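Local coordinates for EXOU (Pseudomonas aeruginosa, PDB 4AKX), which acts as a type III secretion cytotoxin, probably through its patatin-like phospholipase domain, and binds the chaperone SpcU, at residues B[40-49]-B[60-68]; B[483-494]-B[530-538]. All coordinates share one frame; numbering follows the deposited sequence.

Contact 1 (B[40-49]-B[60-68]); sequences PQGQGESRTL and LRQFENGVT
The ring of Phe63 lies between Gly42 and Ser46, one on each face. Phe63 CB lies 3.8 Å from Gln43 O. With CG anti to the carbonyl carbon (chi1 -76°), the ring rises from the sheet on the side that also carries Ser46. Phe63 CG comes to 3.5 Å from Gly42 CA, which sits over the middle of one face in a CH-pi contact; a residue without a side chain lets the backbone come this close. Phe63 CD1 also faces Gly42 CA, as do CE1 and CZ, each 3.9 Å from it. Ser46 CB, small enough to fit, makes a second CH-pi contact over the opposite face, 4.2 Å from the centroid. On one flank CD2 meets Gly44 O at the ring edge, and CE2 lies near the same oxygen.

Beside the ring the strands run antiparallel. Arg47 and Gln62 are a hydrogen-bonded pair, with Gln62 N to Arg47 O at 3.0 Å, and Leu49 N reaches Leu60 O at 2.9 Å. A type I turn from Phe63 to Gly66 brings Glu64 round, and its OE2 accepts Glu45 N at 2.8 Å from above the carboxylate plane. Gln43 NE2 is held by Arg12 O of the SpcU chain. Leu49 and Leu60 pack on helix 454-459, Leu60 and Arg61 touch strand 68-73, and Pro40 and Val67 meet Thr450 of strand 446-451.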
loop_
_atom_site.group_PDB
_atom_site.type_symbol
_atom_site.label_atom_id
_atom_site.label_comp_id
_atom_site.label_asym_id
_atom_site.label_seq_id
_atom_site.Cartn_x
_atom_site.Cartn_y
_atom_site.Cartn_z
ATOM N N PRO B 40 23.178 23.329 0.829
ATOM C CA PRO B 40 24.202 24.104 0.130
ATOM C C PRO B 40 25.187 23.188 -0.546
ATOM O O PRO B 40 25.617 22.209 0.021
ATOM C CB PRO B 40 24.882 24.904 1.265
ATOM C CG PRO B 40 23.862 24.958 2.346
ATOM C CD PRO B 40 23.119 23.651 2.268
ATOM N N GLN B 41 25.558 23.526 -1.754
ATOM C CA GLN B 41 26.472 22.718 -2.528
ATOM C C GLN B 41 27.390 23.673 -3.296
ATOM O O GLN B 41 26.933 24.589 -3.947
ATOM C CB GLN B 41 25.690 21.821 -3.492
ATOM C CG GLN B 41 24.775 20.803 -2.810
ATOM C CD GLN B 41 25.519 19.594 -2.253
ATOM O OE1 GLN B 41 26.484 19.127 -2.836
ATOM N NE2 GLN B 41 25.048 19.072 -1.132
ATOM N N GLY B 42 28.688 23.481 -3.185
ATOM C CA GLY B 42 29.612 24.320 -3.898
ATOM C C GLY B 42 29.441 24.167 -5.398
ATOM O O GLY B 42 29.414 23.049 -5.926
ATOM N N GLN B 43 29.304 25.294 -6.085
ATOM C CA GLN B 43 29.293 25.298 -7.546
ATOM C C GLN B 43 30.397 26.223 -8.081
ATOM O O GLN B 43 30.615 27.329 -7.549
ATOM C CB GLN B 43 27.909 25.703 -8.070
ATOM C CG GLN B 43 26.740 24.865 -7.507
ATOM C CD GLN B 43 26.430 23.622 -8.334
ATOM O OE1 GLN B 43 25.796 23.699 -9.391
ATOM N NE2 GLN B 43 26.872 22.477 -7.855
ATOM N N GLY B 44 31.136 25.739 -9.082
ATOM C CA GLY B 44 32.229 26.513 -9.663
ATOM C C GLY B 44 33.568 26.341 -8.970
ATOM O O GLY B 44 33.680 25.583 -7.995
ATOM N N GLU B 45 34.595 27.041 -9.464
ATOM C CA GLU B 45 35.919 26.976 -8.829
ATOM C C GLU B 45 35.925 27.474 -7.370
ATOM O O GLU B 45 35.110 28.318 -6.982
ATOM C CB GLU B 45 36.997 27.660 -9.670
ATOM C CG GLU B 45 36.888 29.167 -9.791
ATOM C CD GLU B 45 37.424 29.708 -11.127
ATOM O OE1 GLU B 45 38.435 29.179 -11.641
ATOM O OE2 GLU B 45 36.831 30.674 -11.672
ATOM N N SER B 46 36.818 26.900 -6.562
ATOM C CA SER B 46 37.001 27.299 -5.160
ATOM C C SER B 46 38.313 28.007 -4.957
ATOM O O SER B 46 39.315 27.641 -5.536
ATOM C CB SER B 46 36.957 26.073 -4.239
ATOM O OG SER B 46 37.825 25.051 -4.715
ATOM N N ARG B 47 38.304 29.040 -4.141
ATOM C CA ARG B 47 39.545 29.565 -3.571
ATOM C C ARG B 47 39.705 28.964 -2.152
ATOM O O ARG B 47 38.745 28.443 -1.586
ATOM C CB ARG B 47 39.515 31.097 -3.571
ATOM C CG ARG B 47 38.320 31.695 -2.859
ATOM C CD ARG B 47 37.828 33.044 -3.399
ATOM N NE ARG B 47 36.901 33.612 -2.410
ATOM C CZ ARG B 47 35.568 33.534 -2.465
ATOM N NH1 ARG B 47 34.969 33.039 -3.545
ATOM N NH2 ARG B 47 34.827 34.013 -1.455
ATOM N N THR B 48 40.918 28.960 -1.617
ATOM C CA THR B 48 41.146 28.511 -0.233
ATOM C C THR B 48 41.396 29.696 0.678
ATOM O O THR B 48 42.386 30.379 0.535
ATOM C CB THR B 48 42.380 27.614 -0.121
ATOM O OG1 THR B 48 42.114 26.351 -0.734
ATOM C CG2 THR B 48 42.698 27.373 1.339
ATOM N N LEU B 49 40.526 29.908 1.647
ATOM C CA LEU B 49 40.596 31.082 2.511
ATOM C C LEU B 49 41.599 30.934 3.670
ATOM O O LEU B 49 42.048 31.935 4.256
ATOM C CB LEU B 49 39.228 31.358 3.079
ATOM C CG LEU B 49 38.168 31.565 2.012
ATOM C CD1 LEU B 49 36.806 31.785 2.631
ATOM C CD2 LEU B 49 38.541 32.756 1.158
ATOM N N LEU B 60 39.223 26.174 5.211
ATOM C CA LEU B 60 38.042 26.765 4.613
ATOM C C LEU B 60 38.167 26.945 3.083
ATOM O O LEU B 60 39.088 27.623 2.586
ATOM C CB LEU B 60 37.716 28.093 5.290
ATOM C CG LEU B 60 37.345 28.034 6.769
ATOM C CD1 LEU B 60 37.340 29.430 7.392
ATOM C CD2 LEU B 60 35.994 27.336 6.960
ATOM N N ARG B 61 37.265 26.320 2.338
ATOM C CA ARG B 61 37.229 26.531 0.909
ATOM C C ARG B 61 35.981 27.305 0.615
ATOM O O ARG B 61 34.951 27.073 1.235
ATOM C CB ARG B 61 37.161 25.208 0.159
ATOM C CG ARG B 61 38.447 24.438 0.156
ATOM C CD ARG B 61 38.286 23.073 -0.485
ATOM N NE ARG B 61 39.622 22.545 -0.756
ATOM C CZ ARG B 61 40.425 22.001 0.162
ATOM N NH1 ARG B 61 40.007 21.839 1.421
ATOM N NH2 ARG B 61 41.642 21.588 -0.189
ATOM N N GLN B 62 36.048 28.229 -0.337
ATOM C CA GLN B 62 34.853 28.997 -0.687
ATOM C C GLN B 62 34.648 28.992 -2.159
ATOM O O GLN B 62 35.616 29.119 -2.913
ATOM C CB GLN B 62 34.968 30.434 -0.220
ATOM C CG GLN B 62 33.696 31.214 -0.417
ATOM C CD GLN B 62 33.609 32.408 0.481
ATOM O OE1 GLN B 62 32.536 32.941 0.706
ATOM N NE2 GLN B 62 34.734 32.835 0.998
ATOM N N PHE B 63 33.389 28.888 -2.565
ATOM C CA PHE B 63 33.065 28.631 -3.945
ATOM C C PHE B 63 32.493 29.871 -4.621
ATOM O O PHE B 63 32.165 30.850 -3.954
ATOM C CB PHE B 63 32.041 27.534 -4.004
ATOM C CG PHE B 63 32.590 26.174 -3.764
ATOM C CD1 PHE B 63 32.746 25.705 -2.497
ATOM C CD2 PHE B 63 32.845 25.324 -4.827
ATOM C CE1 PHE B 63 33.171 24.410 -2.273
ATOM C CE2 PHE B 63 33.286 24.038 -4.615
ATOM C CZ PHE B 63 33.431 23.569 -3.329
ATOM N N GLU B 64 32.311 29.809 -5.937
ATOM C CA GLU B 64 31.817 30.976 -6.690
ATOM C C GLU B 64 30.501 31.503 -6.199
ATOM O O GLU B 64 30.198 32.652 -6.426
ATOM C CB GLU B 64 31.706 30.681 -8.181
ATOM C CG GLU B 64 33.046 30.750 -8.898
ATOM C CD GLU B 64 33.015 30.221 -10.333
ATOM O OE1 GLU B 64 32.106 30.621 -11.117
ATOM O OE2 GLU B 64 33.914 29.412 -10.683
ATOM N N ASN B 65 29.684 30.661 -5.572
ATOM C CA ASN B 65 28.302 31.055 -5.308
ATOM C C ASN B 65 28.069 31.370 -3.878
ATOM O O ASN B 65 26.930 31.609 -3.456
ATOM C CB ASN B 65 27.309 30.014 -5.802
ATOM C CG ASN B 65 27.356 28.719 -5.026
ATOM O OD1 ASN B 65 28.365 28.353 -4.416
ATOM N ND2 ASN B 65 26.270 27.986 -5.099
ATOM N N GLY B 66 29.174 31.385 -3.129
ATOM C CA GLY B 66 29.152 31.688 -1.710
ATOM C C GLY B 66 29.499 30.509 -0.829
ATOM O O GLY B 66 30.190 30.674 0.188
ATOM N N VAL B 67 29.009 29.316 -1.199
ATOM C CA VAL B 67 29.026 28.162 -0.292
ATOM C C VAL B 67 30.437 27.950 0.213
ATOM O O VAL B 67 31.381 27.859 -0.581
ATOM C CB VAL B 67 28.537 26.863 -0.962
ATOM C CG1 VAL B 67 28.714 25.680 -0.018
ATOM C CG2 VAL B 67 27.102 26.999 -1.422
ATOM N N THR B 68 30.570 27.896 1.532
ATOM C CA THR B 68 31.839 27.660 2.169
ATOM C C THR B 68 31.943 26.277 2.722
ATOM O O THR B 68 31.085 25.849 3.459
ATOM C CB THR B 68 31.998 28.593 3.320
ATOM O OG1 THR B 68 31.891 29.915 2.809
ATOM C CG2 THR B 68 33.364 28.379 3.978
#

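Contact 2 (B[483-494]-B[530-538]); sequences FRQKARDAFTEL and RLAWLAAEL
Trp533 is a knob in a hole formed by Phe483, Arg484, Ala487 and Arg488, in the packing of helix 474-502 against helix 528-537 within the middle helical domain. Phe483 turns its edge toward the indole face in an offset edge-to-face pair, the centroids 5.3 Å apart and the planes at 66°. Ala487 CB is small enough to let the rim of the ring in, 3.8 Å from Trp533 CZ3. Two arginines close the far end, each with the indole over one guanidinium face: Arg484 brings NE to 3.5 Å from Trp533 CZ2, and Trp533 CH2 lies over the rim of the Arg488 guanidinium face, the two planes steeply inclined and not stacked. With CG anti to the backbone N (chi1 -179°), Trp533 reaches straight across to the other helix.

Bulky residues suit a pair of helices whose axes stay 12.0 Å apart and cross at -37°: the wide spacing is filled largely by Trp533 and the two phenylalanines. Arg488 also forms a salt bridge with Glu537, both terminal nitrogens lying 3.5 Å from OE1, which sits at the guanidinium edge. Asp463 takes NE of both Arg484 and Arg488, and Ser336 OG bonds Glu537 OE2, so these charged groups have further partners, which would limit their rotation. At the other side of Phe483, Arg530 stretches out so that CD2 of the phenyl ring lies over its guanidinium, while Asp455 and Asp526 bind the charge. One turn on from Ala487, Phe491 directs CZ at Glu537 CB, 3.5 Å away, and receives Leu534 CD2 nearby. Its CE1 touches Leu538 CD1, a methyl that Leu494 CD2 meets in turn at 3.9 Å, just where helix 528-537 ends.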
loop_
_atom_site.group_PDB
_atom_site.type_symbol
_atom_site.label_atom_id
_atom_site.label_comp_id
_atom_site.label_asym_id
_atom_site.label_seq_id
_atom_site.Cartn_x
_atom_site.Cartn_y
_atom_site.Cartn_z
ATOM N N PHE B 483 32.265 40.397 16.180
ATOM C CA PHE B 483 31.050 39.808 16.713
ATOM C C PHE B 483 31.299 38.921 17.937
ATOM O O PHE B 483 30.618 39.085 18.937
ATOM C CB PHE B 483 30.326 39.022 15.622
ATOM C CG PHE B 483 29.216 38.167 16.125
ATOM C CD1 PHE B 483 29.477 37.000 16.785
ATOM C CD2 PHE B 483 27.901 38.531 15.913
ATOM C CE1 PHE B 483 28.446 36.209 17.247
ATOM C CE2 PHE B 483 26.859 37.736 16.343
ATOM C CZ PHE B 483 27.139 36.573 17.021
ATOM N N ARG B 484 32.248 37.988 17.882
ATOM C CA ARG B 484 32.467 37.135 19.046
ATOM C C ARG B 484 32.855 37.929 20.278
ATOM O O ARG B 484 32.406 37.629 21.396
ATOM C CB ARG B 484 33.556 36.141 18.794
ATOM C CG ARG B 484 33.046 34.860 18.238
ATOM C CD ARG B 484 32.558 33.940 19.326
ATOM N NE ARG B 484 32.572 32.546 18.873
ATOM C CZ ARG B 484 32.564 32.152 17.606
ATOM N NH1 ARG B 484 32.486 33.022 16.619
ATOM N NH2 ARG B 484 32.612 30.870 17.328
ATOM N N GLN B 485 33.739 38.902 20.100
ATOM C CA GLN B 485 34.158 39.688 21.209
ATOM C C GLN B 485 32.939 40.350 21.855
ATOM O O GLN B 485 32.753 40.256 23.063
ATOM C CB GLN B 485 35.157 40.750 20.755
ATOM C CG GLN B 485 35.879 41.414 21.905
ATOM C CD GLN B 485 36.377 40.388 22.912
ATOM O OE1 GLN B 485 37.382 39.699 22.673
ATOM N NE2 GLN B 485 35.655 40.250 24.031
ATOM N N LYS B 486 32.116 41.030 21.055
ATOM C CA LYS B 486 30.953 41.754 21.593
ATOM C C LYS B 486 29.904 40.836 22.279
ATOM O O LYS B 486 29.358 41.187 23.330
ATOM C CB LYS B 486 30.305 42.631 20.516
ATOM C CG LYS B 486 31.264 43.617 19.877
ATOM C CD LYS B 486 30.545 44.627 18.993
ATOM C CE LYS B 486 31.485 45.759 18.565
ATOM N NZ LYS B 486 31.050 46.529 17.344
ATOM N N ALA B 487 29.637 39.675 21.690
ATOM C CA ALA B 487 28.847 38.682 22.340
ATOM C C ALA B 487 29.443 38.242 23.645
ATOM O O ALA B 487 28.743 38.174 24.635
ATOM C CB ALA B 487 28.679 37.483 21.459
ATOM N N ARG B 488 30.710 37.870 23.673
ATOM C CA ARG B 488 31.244 37.427 24.958
ATOM C C ARG B 488 31.187 38.528 26.025
ATOM O O ARG B 488 31.002 38.247 27.212
ATOM C CB ARG B 488 32.635 36.831 24.837
ATOM C CG ARG B 488 32.681 35.583 23.988
ATOM C CD ARG B 488 32.010 34.414 24.667
ATOM N NE ARG B 488 31.930 33.316 23.728
ATOM C CZ ARG B 488 30.939 32.440 23.690
ATOM N NH1 ARG B 488 29.961 32.514 24.596
ATOM N NH2 ARG B 488 30.937 31.488 22.758
ATOM N N ASP B 489 31.264 39.780 25.593
ATOM C CA ASP B 489 31.158 40.894 26.511
ATOM C C ASP B 489 29.754 41.042 27.042
ATOM O O ASP B 489 29.551 41.179 28.250
ATOM C CB ASP B 489 31.577 42.184 25.826
ATOM C CG ASP B 489 33.074 42.374 25.814
ATOM O OD1 ASP B 489 33.768 41.586 26.474
ATOM O OD2 ASP B 489 33.567 43.296 25.131
ATOM N N ALA B 490 28.785 41.029 26.122
ATOM C CA ALA B 490 27.371 41.218 26.446
ATOM C C ALA B 490 26.836 40.125 27.329
ATOM O O ALA B 490 25.942 40.366 28.121
ATOM C CB ALA B 490 26.555 41.275 25.197
ATOM N N PHE B 491 27.395 38.926 27.190
ATOM C CA PHE B 491 26.986 37.792 27.970
ATOM C C PHE B 491 27.493 37.870 29.393
ATOM O O PHE B 491 26.817 37.408 30.318
ATOM C CB PHE B 491 27.522 36.555 27.346
ATOM C CG PHE B 491 26.696 36.041 26.223
ATOM C CD1 PHE B 491 25.317 35.968 26.330
ATOM C CD2 PHE B 491 27.300 35.525 25.103
ATOM C CE1 PHE B 491 24.561 35.404 25.316
ATOM C CE2 PHE B 491 26.555 34.949 24.098
ATOM C CZ PHE B 491 25.188 34.908 24.187
ATOM N N THR B 492 28.681 38.428 29.587
ATOM C CA THR B 492 29.128 38.703 30.954
ATOM C C THR B 492 28.282 39.815 31.566
ATOM O O THR B 492 27.901 39.764 32.758
ATOM C CB THR B 492 30.602 39.134 30.970
ATOM O OG1 THR B 492 31.407 38.046 30.509
ATOM C CG2 THR B 492 31.039 39.558 32.367
ATOM N N GLU B 493 28.020 40.835 30.742
ATOM C CA GLU B 493 27.360 42.062 31.194
ATOM C C GLU B 493 25.958 41.681 31.703
ATOM O O GLU B 493 25.522 42.105 32.778
ATOM C CB GLU B 493 27.326 43.076 30.044
ATOM C CG GLU B 493 26.558 44.359 30.315
ATOM C CD GLU B 493 26.444 45.272 29.075
ATOM O OE1 GLU B 493 27.189 45.050 28.078
ATOM O OE2 GLU B 493 25.599 46.213 29.086
ATOM N N LEU B 494 25.324 40.768 30.965
ATOM C CA LEU B 494 24.046 40.206 31.335
ATOM C C LEU B 494 24.107 39.372 32.588
ATOM O O LEU B 494 23.126 39.263 33.284
ATOM C CB LEU B 494 23.511 39.350 30.203
ATOM C CG LEU B 494 22.184 38.638 30.433
ATOM C CD1 LEU B 494 21.067 39.645 30.599
ATOM C CD2 LEU B 494 21.893 37.707 29.253
ATOM N N ARG B 530 22.951 34.296 13.123
ATOM C CA ARG B 530 23.572 34.780 14.355
ATOM C C ARG B 530 22.613 34.812 15.535
ATOM O O ARG B 530 23.023 34.630 16.672
ATOM C CB ARG B 530 24.094 36.188 14.146
ATOM C CG ARG B 530 25.332 36.269 13.289
ATOM C CD ARG B 530 25.800 37.699 13.140
ATOM N NE ARG B 530 27.068 37.741 12.444
ATOM C CZ ARG B 530 27.846 38.808 12.387
ATOM N NH1 ARG B 530 27.462 39.958 12.974
ATOM N NH2 ARG B 530 29.000 38.732 11.738
ATOM N N LEU B 531 21.359 35.163 15.263
ATOM C CA LEU B 531 20.273 35.025 16.227
ATOM C C LEU B 531 20.165 33.580 16.718
ATOM O O LEU B 531 19.983 33.350 17.897
ATOM C CB LEU B 531 18.948 35.430 15.566
ATOM C CG LEU B 531 17.680 35.470 16.409
ATOM C CD1 LEU B 531 17.851 36.368 17.635
ATOM C CD2 LEU B 531 16.548 35.971 15.578
ATOM N N ALA B 532 20.233 32.601 15.803
ATOM C CA ALA B 532 20.231 31.222 16.215
ATOM C C ALA B 532 21.433 30.959 17.156
ATOM O O ALA B 532 21.283 30.312 18.192
ATOM C CB ALA B 532 20.272 30.340 15.014
ATOM N N TRP B 533 22.592 31.531 16.837
ATOM C CA TRP B 533 23.805 31.234 17.592
ATOM C C TRP B 533 23.679 31.836 18.973
ATOM O O TRP B 533 23.977 31.183 20.008
ATOM C CB TRP B 533 25.052 31.743 16.832
ATOM C CG TRP B 533 26.391 31.479 17.518
ATOM C CD1 TRP B 533 27.235 30.399 17.340
ATOM C CD2 TRP B 533 27.084 32.336 18.507
ATOM N NE1 TRP B 533 28.360 30.510 18.146
ATOM C CE2 TRP B 533 28.319 31.639 18.865
ATOM C CE3 TRP B 533 26.789 33.533 19.128
ATOM C CZ2 TRP B 533 29.221 32.165 19.764
ATOM C CZ3 TRP B 533 27.719 34.070 20.034
ATOM C CH2 TRP B 533 28.891 33.394 20.354
ATOM N N LEU B 534 23.156 33.059 19.002
ATOM C CA LEU B 534 22.990 33.777 20.248
ATOM C C LEU B 534 21.970 33.125 21.169
ATOM O O LEU B 534 22.223 32.983 22.368
ATOM C CB LEU B 534 22.687 35.254 20.023
ATOM C CG LEU B 534 23.815 36.171 19.461
ATOM C CD1 LEU B 534 23.209 37.483 18.966
ATOM C CD2 LEU B 534 24.918 36.471 20.479
ATOM N N ALA B 535 20.886 32.615 20.618
ATOM C CA ALA B 535 19.973 31.839 21.433
ATOM C C ALA B 535 20.641 30.561 22.040
ATOM O O ALA B 535 20.620 30.349 23.287
ATOM C CB ALA B 535 18.730 31.487 20.650
ATOM N N ALA B 536 21.247 29.730 21.187
ATOM C CA ALA B 536 21.912 28.534 21.678
ATOM C C ALA B 536 22.923 28.857 22.784
ATOM O O ALA B 536 22.964 28.159 23.807
ATOM C CB ALA B 536 22.571 27.787 20.547
ATOM N N GLU B 537 23.702 29.933 22.606
ATOM C CA GLU B 537 24.705 30.319 23.618
ATOM C C GLU B 537 24.040 30.585 24.938
ATOM O O GLU B 537 24.576 30.312 25.999
ATOM C CB GLU B 537 25.482 31.572 23.210
ATOM C CG GLU B 537 26.526 31.371 22.115
ATOM C CD GLU B 537 27.392 30.137 22.318
ATOM O OE1 GLU B 537 27.883 29.897 23.441
ATOM O OE2 GLU B 537 27.586 29.407 21.339
ATOM N N LEU B 538 22.846 31.104 24.882
ATOM C CA LEU B 538 22.185 31.446 26.100
ATOM C C LEU B 538 21.463 30.244 26.706
ATOM O O LEU B 538 20.731 30.395 27.657
ATOM C CB LEU B 538 21.219 32.549 25.788
ATOM C CG LEU B 538 20.691 33.473 26.835
ATOM C CD1 LEU B 538 21.829 34.183 27.514
ATOM C CD2 LEU B 538 19.910 34.447 25.992
#

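In the fold
Contact 1 and contact 2 do not touch: their centres are 28 Å apart and their nearest atoms about 11 Å. Helix 454-459 bridges them. Leu454 and Leu458 lie against side chains of contact 1, whereas Leu459 packs on Phe483, Arg530 and Trp533 of contact 2. Strand 446-451, just before that helix, joins the sheet of contact 1, so a late part of the chain completes an early sheet before running on into the helices of contact 2. The surroundings differ. Contact 1 is a surface hairpin region reached by SpcU, while contact 2 is buried and meets no other protein chain. The Gly113, Ser115 and Gly117 pattern, consistent with the nucleophile elbow of a patatin-like phospholipase, belongs to neither.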